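Local coordinates for protein beta-lactamase (Nostoc sp., PDB 6NHS) that probably hydrolyses the beta-lactam ring of penicillin-type antibiotics through an active-site serine, as class D beta-lactamases do, at residues S36-D41 against F47-A52; A52-Q57 against N233-N238; T204-A207 against P212-G215. All coordinates share one frame; numbering follows the deposited sequence.

Contact 1: S36-D41 against F47-A52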
loop_
_atom_site.group_PDB
_atom_site.type_symbol
_atom_site.label_atom_id
_atom_site.label_comp_id
_atom_site.label_asym_id
_atom_site.label_seq_id
_atom_site.Cartn_x
_atom_site.Cartn_y
_atom_site.Cartn_z
ATOM N N SER A 36 0.644 -8.322 12.745
ATOM C CA SER A 36 0.002 -9.412 12.031
ATOM C C SER A 36 0.546 -9.477 10.616
ATOM O O SER A 36 1.162 -8.530 10.115
ATOM C CB SER A 36 -1.519 -9.234 11.987
ATOM O OG SER A 36 -1.858 -8.022 11.331
ATOM N N ILE A 37 0.290 -10.606 9.964
ATOM C CA ILE A 37 0.550 -10.729 8.536
ATOM C C ILE A 37 -0.470 -11.689 7.953
ATOM O O ILE A 37 -0.894 -12.648 8.608
ATOM C CB ILE A 37 1.998 -11.180 8.233
ATOM C CG1 ILE A 37 2.284 -11.084 6.731
ATOM C CG2 ILE A 37 2.256 -12.595 8.736
ATOM C CD1 ILE A 37 3.741 -11.304 6.350
ATOM N N LEU A 38 -0.884 -11.405 6.726
ATOM C CA LEU A 38 -1.766 -12.271 5.966
ATOM C C LEU A 38 -1.142 -12.495 4.599
ATOM O O LEU A 38 -0.773 -11.531 3.920
ATOM C CB LEU A 38 -3.158 -11.649 5.829
ATOM C CG LEU A 38 -4.236 -12.514 5.188
ATOM C CD1 LEU A 38 -4.489 -13.758 6.028
ATOM C CD2 LEU A 38 -5.513 -11.703 5.022
ATOM N N ILE A 39 -1.007 -13.755 4.202
ATOM C CA ILE A 39 -0.469 -14.103 2.890
ATOM C C ILE A 39 -1.493 -14.974 2.178
ATOM O O ILE A 39 -2.039 -15.909 2.774
ATOM C CB ILE A 39 0.893 -14.813 2.998
ATOM C CG1 ILE A 39 1.921 -13.891 3.661
ATOM C CG2 ILE A 39 1.401 -15.209 1.620
ATOM C CD1 ILE A 39 3.244 -14.567 3.947
ATOM N N TYR A 40 -1.770 -14.655 0.915
ATOM C CA TYR A 40 -2.755 -15.384 0.124
ATOM C C TYR A 40 -2.075 -16.006 -1.087
ATOM O O TYR A 40 -1.534 -15.289 -1.940
ATOM C CB TYR A 40 -3.903 -14.472 -0.314
ATOM C CG TYR A 40 -4.935 -15.182 -1.158
ATOM C CD1 TYR A 40 -5.705 -16.204 -0.623
ATOM C CD2 TYR A 40 -5.139 -14.832 -2.487
ATOM C CE1 TYR A 40 -6.648 -16.866 -1.384
ATOM C CE2 TYR A 40 -6.083 -15.487 -3.259
ATOM C CZ TYR A 40 -6.834 -16.503 -2.697
ATOM O OH TYR A 40 -7.781 -17.164 -3.446
ATOM N N ASP A 41 -2.117 -17.335 -1.156
ATOM C CA ASP A 41 -1.575 -18.117 -2.266
ATOM C C ASP A 41 -2.638 -18.175 -3.358
ATOM O O ASP A 41 -3.680 -18.817 -3.185
ATOM C CB ASP A 41 -1.192 -19.508 -1.754
ATOM C CG ASP A 41 -0.666 -20.446 -2.838
ATOM O OD1 ASP A 41 -0.996 -20.306 -4.035
ATOM O OD2 ASP A 41 0.079 -21.373 -2.463
ATOM N N PHE A 47 -4.683 -19.361 2.589
ATOM C CA PHE A 47 -4.146 -18.314 3.446
ATOM C C PHE A 47 -3.090 -18.860 4.397
ATOM O O PHE A 47 -3.158 -20.009 4.837
ATOM C CB PHE A 47 -5.245 -17.663 4.284
ATOM C CG PHE A 47 -6.085 -16.690 3.535
ATOM C CD1 PHE A 47 -5.585 -15.448 3.190
ATOM C CD2 PHE A 47 -7.388 -17.001 3.197
ATOM C CE1 PHE A 47 -6.363 -14.537 2.512
ATOM C CE2 PHE A 47 -8.166 -16.086 2.522
ATOM C CZ PHE A 47 -7.655 -14.858 2.176
ATOM N N TYR A 48 -2.121 -18.007 4.719
ATOM C CA TYR A 48 -1.188 -18.203 5.820
ATOM C C TYR A 48 -1.179 -16.913 6.620
ATOM O O TYR A 48 -1.179 -15.825 6.036
ATOM C CB TYR A 48 0.232 -18.534 5.325
ATOM C CG TYR A 48 0.288 -19.718 4.389
ATOM C CD1 TYR A 48 0.458 -21.003 4.881
ATOM C CD2 TYR A 48 0.172 -19.551 3.016
ATOM C CE1 TYR A 48 0.503 -22.090 4.037
ATOM C CE2 TYR A 48 0.216 -20.638 2.160
ATOM C CZ TYR A 48 0.382 -21.904 2.682
ATOM O OH TYR A 48 0.435 -22.995 1.850
ATOM N N GLU A 49 -1.200 -17.013 7.948
ATOM C CA GLU A 49 -1.323 -15.770 8.698
ATOM C C GLU A 49 -0.763 -15.919 10.102
ATOM O O GLU A 49 -0.597 -17.025 10.621
ATOM C CB GLU A 49 -2.780 -15.290 8.761
ATOM C CG GLU A 49 -3.700 -16.202 9.506
ATOM C CD GLU A 49 -5.152 -15.742 9.488
ATOM O OE1 GLU A 49 -5.420 -14.519 9.415
ATOM O OE2 GLU A 49 -6.030 -16.620 9.553
ATOM N N HIS A 50 -0.460 -14.766 10.692
ATOM C CA HIS A 50 -0.192 -14.616 12.114
ATOM C C HIS A 50 -1.111 -13.530 12.645
ATOM O O HIS A 50 -1.244 -12.474 12.017
ATOM C CB HIS A 50 1.262 -14.233 12.387
ATOM C CG HIS A 50 1.480 -13.650 13.748
ATOM N ND1 HIS A 50 1.381 -14.397 14.904
ATOM C CD2 HIS A 50 1.789 -12.391 14.138
ATOM C CE1 HIS A 50 1.618 -13.620 15.946
ATOM N NE2 HIS A 50 1.866 -12.397 15.509
ATOM N N ASN A 51 -1.736 -13.793 13.795
ATOM C CA ASN A 51 -2.621 -12.841 14.460
ATOM C C ASN A 51 -3.866 -12.580 13.616
ATOM O O ASN A 51 -4.052 -11.480 13.086
ATOM C CB ASN A 51 -1.878 -11.532 14.758
ATOM C CG ASN A 51 -2.610 -10.657 15.756
ATOM O OD1 ASN A 51 -3.751 -10.931 16.111
ATOM N ND2 ASN A 51 -1.956 -9.590 16.206
ATOM N N ALA A 52 -4.734 -13.589 13.512
ATOM C CA ALA A 52 -5.892 -13.504 12.623
ATOM C C ALA A 52 -6.845 -12.386 13.029
ATOM O O ALA A 52 -7.465 -11.748 12.168
ATOM C CB ALA A 52 -6.629 -14.843 12.600
#
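I37 and H50, and then I39 and Y48, form hydrogen-bonded pairs, four backbone bonds in all between 36-41 and 47-52. The bonds of the second pair are a little shorter, I39 N to Y48 O 2.8 Å and Y48 N to I39 O 2.9 Å. Between them the non-hydrogen-bonded pair L38-E49 brings its CA atoms to 4.5 Å, and the CA of E49 sits 3.2 Å from I37 O in a CA-H...O contact.

The apolar contacts gather on the face that carries L38, Y40, F47 and E49. With CG swung beside its own backbone N (chi1 -78°), the F47 ring lies diagonally between L38 and Y40. L38 CD1 touches F47 CD1 at 3.5 Å, while Y40 CD1 sits over one face of the F47 ring, toward its rim. The two ring planes are inclined at 44°. L38 CD1 also rests on E49 CB at 3.6 Å.

This is the beta hairpin at one edge of the central antiparallel sheet of the penicillin-binding-protein fold: 46-50 is the outermost strand, and 35-41 passes on to strand 226-236.

On the other face I37 CG2 meets H50 CB at 4.1 Å, and helix 239-255 packs against I37 and I39. The polar ends turn to other partners: E49 OE1 accepts from N55, and D41 is held by N44 and N226.

Contact 2: A52-Q57 against N233-N238; sequences AARNSQ and NIDIRN
N233 OD1 is gripped by two nitrogens of one arginine, R54 NE and R54 NH2, each at 2.9 Å. The guanidinium comes side-on, with the oxygen lying almost in its plane, so that the NE-CZ-NH2 side of the group straddles a single acceptor. NH2 arrives nearly in line with the C=O bond of N233, whereas NE is tilted from the amide plane. Amide and guanidinium planes are turned 50° apart.

The same NH2 gives its shortest bond to D235 OD1, 2.7 Å with an N-H...O angle of 158°, as part of a salt bridge. D235 OD1 lies in the guanidinium plane, but the arginine meets it from above the carboxylate plane. A second, weak bond runs from R54 NH1 to the same oxygen at 3.1 Å. R54 NH2 thus serves both acceptors, and the two fix the rotation of the guanidinium.

R54 links a loop to the main antiparallel sheet of the enzyme: 52-57 follows the edge strand 46-50 and leads toward helix 65-76, while 233-236 is the C-terminal end of a central strand of the same sheet. R54 reaches across with CG opposite the backbone N (chi1 -170°), and the chain runs on extended from CG to NE, passing S36 and I214 on the flanking strands.

The network continues along 233-238. R237 NH2 forms a salt bridge, its hydrogen bond weak in angle, with D235 OD2 at 2.8 Å, so D235 stands between two arginines and its negative charge is probably stabilised by both. Within the loop, a backbone bond from Q57 N to R54 O, 3.0 Å, closes a turn at the base of R54; R54 N makes a weak bond to N51 OD1.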
loop_
_atom_site.group_PDB
_atom_site.type_symbol
_atom_site.label_atom_id
_atom_site.label_comp_id
_atom_site.label_asym_id
_atom_site.label_seq_id
_atom_site.Cartn_x
_atom_site.Cartn_y
_atom_site.Cartn_z
ATOM N N ALA A 52 -4.734 -13.589 13.512
ATOM C CA ALA A 52 -5.892 -13.504 12.623
ATOM C C ALA A 52 -6.845 -12.386 13.029
ATOM O O ALA A 52 -7.465 -11.748 12.168
ATOM C CB ALA A 52 -6.629 -14.843 12.600
ATOM N N ALA A 53 -6.988 -12.140 14.334
ATOM C CA ALA A 53 -7.918 -11.109 14.790
ATOM C C ALA A 53 -7.518 -9.736 14.265
ATOM O O ALA A 53 -8.374 -8.937 13.860
ATOM C CB ALA A 53 -7.985 -11.098 16.316
ATOM N N ARG A 54 -6.218 -9.446 14.251
ATOM C CA ARG A 54 -5.762 -8.143 13.786
ATOM C C ARG A 54 -5.933 -8.001 12.277
ATOM O O ARG A 54 -6.111 -6.884 11.776
ATOM C CB ARG A 54 -4.304 -7.930 14.204
ATOM C CG ARG A 54 -3.778 -6.517 13.986
ATOM C CD ARG A 54 -2.308 -6.406 14.377
ATOM N NE ARG A 54 -1.761 -5.081 14.086
ATOM C CZ ARG A 54 -1.250 -4.260 15.000
ATOM N NH1 ARG A 54 -1.195 -4.630 16.272
ATOM N NH2 ARG A 54 -0.775 -3.074 14.641
ATOM N N ASN A 55 -5.893 -9.113 11.537
ATOM C CA ASN A 55 -6.098 -9.065 10.092
ATOM C C ASN A 55 -7.507 -8.631 9.709
ATOM O O ASN A 55 -7.737 -8.308 8.540
ATOM C CB ASN A 55 -5.787 -10.429 9.463
ATOM C CG ASN A 55 -4.290 -10.708 9.370
ATOM O OD1 ASN A 55 -3.484 -9.790 9.277
ATOM N ND2 ASN A 55 -3.920 -11.979 9.396
ATOM N N SER A 56 -8.448 -8.617 10.654
ATOM C CA SER A 56 -9.791 -8.098 10.420
ATOM C C SER A 56 -10.020 -6.747 11.083
ATOM O O SER A 56 -11.156 -6.263 11.098
ATOM C CB SER A 56 -10.843 -9.096 10.912
ATOM O OG SER A 56 -10.874 -10.256 10.101
ATOM N N GLN A 57 -8.981 -6.138 11.647
ATOM C CA GLN A 57 -9.104 -4.829 12.271
ATOM C C GLN A 57 -8.731 -3.743 11.274
ATOM O O GLN A 57 -7.865 -3.938 10.419
ATOM C CB GLN A 57 -8.214 -4.734 13.513
ATOM C CG GLN A 57 -8.674 -5.628 14.655
ATOM C CD GLN A 57 -7.688 -5.662 15.807
ATOM O OE1 GLN A 57 -6.679 -4.951 15.804
ATOM N NE2 GLN A 57 -7.973 -6.498 16.800
ATOM N N ASN A 233 0.986 -5.656 9.088
ATOM C CA ASN A 233 0.493 -4.546 9.894
ATOM C C ASN A 233 1.086 -4.675 11.287
ATOM O O ASN A 233 0.909 -5.710 11.933
ATOM C CB ASN A 233 -1.039 -4.555 9.952
ATOM C CG ASN A 233 -1.602 -3.331 10.629
ATOM O OD1 ASN A 233 -1.596 -3.231 11.855
ATOM N ND2 ASN A 233 -2.101 -2.388 9.831
ATOM N N ILE A 234 1.800 -3.641 11.745
ATOM C CA ILE A 234 2.498 -3.707 13.025
ATOM C C ILE A 234 2.273 -2.430 13.825
ATOM O O ILE A 234 1.903 -1.384 13.289
ATOM C CB ILE A 234 4.019 -3.935 12.854
ATOM C CG1 ILE A 234 4.669 -2.694 12.224
ATOM C CG2 ILE A 234 4.289 -5.169 12.021
ATOM C CD1 ILE A 234 6.196 -2.681 12.319
ATOM N N ASP A 235 2.521 -2.535 15.131
ATOM C CA ASP A 235 2.690 -1.362 15.976
ATOM C C ASP A 235 4.100 -0.806 15.809
ATOM O O ASP A 235 5.081 -1.555 15.803
ATOM C CB ASP A 235 2.468 -1.712 17.449
ATOM C CG ASP A 235 1.025 -2.055 17.773
ATOM O OD1 ASP A 235 0.146 -1.908 16.899
ATOM O OD2 ASP A 235 0.779 -2.474 18.922
ATOM N N ILE A 236 4.205 0.515 15.691
ATOM C CA ILE A 236 5.493 1.204 15.686
ATOM C C ILE A 236 5.552 2.066 16.940
ATOM O O ILE A 236 4.805 3.045 17.069
ATOM C CB ILE A 236 5.692 2.048 14.419
ATOM C CG1 ILE A 236 5.790 1.147 13.190
ATOM C CG2 ILE A 236 6.945 2.920 14.543
ATOM C CD1 ILE A 236 5.966 1.911 11.894
ATOM N N ARG A 237 6.432 1.706 17.875
ATOM C CA ARG A 237 6.593 2.470 19.105
ATOM C C ARG A 237 7.962 3.121 19.234
ATOM O O ARG A 237 8.175 3.903 20.168
ATOM C CB ARG A 237 6.315 1.579 20.324
ATOM C CG ARG A 237 4.820 1.426 20.610
ATOM C CD ARG A 237 4.542 0.505 21.785
ATOM N NE ARG A 237 4.259 -0.859 21.347
ATOM C CZ ARG A 237 3.039 -1.328 21.105
ATOM N NH1 ARG A 237 1.983 -0.540 21.261
ATOM N NH2 ARG A 237 2.874 -2.584 20.709
ATOM N N ASN A 238 8.888 2.820 18.327
ATOM C CA ASN A 238 10.118 3.578 18.166
ATOM C C ASN A 238 10.531 3.458 16.707
ATOM O O ASN A 238 9.977 2.655 15.951
ATOM C CB ASN A 238 11.223 3.094 19.112
ATOM C CG ASN A 238 11.500 1.612 18.977
ATOM O OD1 ASN A 238 12.149 1.175 18.026
ATOM N ND2 ASN A 238 11.018 0.829 19.937
#

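Contact 3: T204-A207 against P212-G215. With EDO (1,2-ethanediol), chain E.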
loop_
_atom_site.group_PDB
_atom_site.type_symbol
_atom_site.label_atom_id
_atom_site.label_comp_id
_atom_site.label_asym_id
_atom_site.label_seq_id
_atom_site.Cartn_x
_atom_site.Cartn_y
_atom_site.Cartn_z
ATOM N N THR A 204 5.114 0.486 1.513
ATOM C CA THR A 204 5.074 0.654 2.955
ATOM C C THR A 204 4.087 1.753 3.342
ATOM O O THR A 204 3.668 2.579 2.522
ATOM C CB THR A 204 6.456 1.011 3.499
ATOM O OG1 THR A 204 6.903 2.216 2.881
ATOM C CG2 THR A 204 7.464 -0.099 3.216
ATOM N N GLY A 205 3.740 1.761 4.619
ATOM C CA GLY A 205 2.901 2.802 5.185
ATOM C C GLY A 205 3.282 3.032 6.630
ATOM O O GLY A 205 3.807 2.140 7.304
ATOM N N TRP A 206 3.015 4.245 7.109
ATOM C CA TRP A 206 3.370 4.623 8.477
ATOM C C TRP A 206 2.369 5.686 8.919
ATOM O O TRP A 206 2.519 6.862 8.573
ATOM C CB TRP A 206 4.805 5.133 8.547
ATOM C CG TRP A 206 5.326 5.428 9.934
ATOM C CD1 TRP A 206 4.594 5.632 11.073
ATOM C CD2 TRP A 206 6.701 5.544 10.319
ATOM N NE1 TRP A 206 5.432 5.873 12.137
ATOM C CE2 TRP A 206 6.729 5.823 11.699
ATOM C CE3 TRP A 206 7.911 5.438 9.629
ATOM C CZ2 TRP A 206 7.920 5.999 12.401
ATOM C CZ3 TRP A 206 9.090 5.615 10.327
ATOM C CH2 TRP A 206 9.086 5.887 11.699
ATOM N N ALA A 207 1.356 5.267 9.673
ATOM C CA ALA A 207 0.357 6.180 10.220
ATOM C C ALA A 207 0.864 6.715 11.553
ATOM O O ALA A 207 0.979 5.963 12.528
ATOM C CB ALA A 207 -0.985 5.473 10.391
ATOM N N PRO A 212 -0.640 3.519 19.382
ATOM C CA PRO A 212 0.691 3.543 18.766
ATOM C C PRO A 212 0.645 3.800 17.262
ATOM O O PRO A 212 -0.408 3.615 16.652
ATOM C CB PRO A 212 1.229 2.140 19.056
ATOM C CG PRO A 212 0.017 1.296 19.137
ATOM C CD PRO A 212 -1.028 2.160 19.793
ATOM N N ASN A 213 1.758 4.243 16.685
ATOM C CA ASN A 213 1.829 4.362 15.236
ATOM C C ASN A 213 1.589 2.999 14.597
ATOM O O ASN A 213 1.855 1.954 15.193
ATOM C CB ASN A 213 3.191 4.906 14.800
ATOM C CG ASN A 213 3.406 6.358 15.194
ATOM O OD1 ASN A 213 4.445 6.929 14.894
ATOM N ND2 ASN A 213 2.426 6.960 15.861
ATOM N N ILE A 214 1.079 3.010 13.370
ATOM C CA ILE A 214 0.764 1.787 12.641
ATOM C C ILE A 214 1.700 1.683 11.445
ATOM O O ILE A 214 1.841 2.640 10.674
ATOM C CB ILE A 214 -0.708 1.760 12.194
ATOM C CG1 ILE A 214 -1.631 1.809 13.415
ATOM C CG2 ILE A 214 -0.988 0.535 11.325
ATOM C CD1 ILE A 214 -1.501 0.606 14.330
ATOM N N GLY A 215 2.335 0.525 11.291
ATOM C CA GLY A 215 3.216 0.254 10.166
ATOM C C GLY A 215 2.552 -0.722 9.193
ATOM O O GLY A 215 1.915 -1.680 9.618
HETATM C C1 EDO E . 6.084 5.503 4.965
HETATM O O1 EDO E . 6.109 4.383 4.078
HETATM C C2 EDO E . 7.288 5.413 5.894
HETATM O O2 EDO E . 8.384 4.815 5.194
#
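W206 NE1 donates to N213 OD1 at 3.1 Å, and the bond is nearly straight at the hydrogen (166°). W206 CG lies opposite its backbone N (chi1 -174°), which carries the indole NE1 toward N213. The oxygen lies near the indole plane, at the ring edge. On the amide side the approach is less regular: the nitrogen is tilted out of the carbonyl plane, with the two flat groups 62° apart. N213 CB packs on A207 O at 3.3 Å.

Next to this bond the backbones pair. A207 N reaches I214 O at 2.9 Å and I214 N returns to A207 O at 3.1 Å, both in the carbonyl plane of their acceptor. W206 faces G215 in the neighbouring non-hydrogen-bonded pair, and on the opposite face A207 CB meets I214 CB at 4.1 Å.

These are the facing ends of strands 198-207 and 213-223, a hairpin in the central sheet. T204 and G205 directly follow K203, which is consistent with the K(T/S)G motif that lines the active site of serine beta-lactamases.

Further out, an ethanediol, probably from the crystallisation liquor, takes a 2.6 Å hydrogen bond on its O1 from T204 OG1, and its C2 lies 3.6 Å from W206 CB. R245 of helix 239-255 bonds the same molecule and also G205 O, while N213 ND2 is held by V210 O in the turn.

All three contacts build on one antiparallel sheet, but from different places in it. Contact 1 is the partly buried edge hairpin; contacts 2 and 3 are buried and involve inner strands of the sheet, their centres about 9 Å apart against about 18 Å between contacts 1 and 3. Strand 226-236 joins them: N233 pairs with S36 of contact 1, while I234 and I236 pair with G215 and N213 of contact 3. Contacts 1 and 3 are hairpins made by backbone ladders, the first adding apolar and aromatic packing, the second an indole-amide bond. Contact 2, linking segments far apart in sequence, rests on one arginine's side-chain bonds to an amide and a carboxylate.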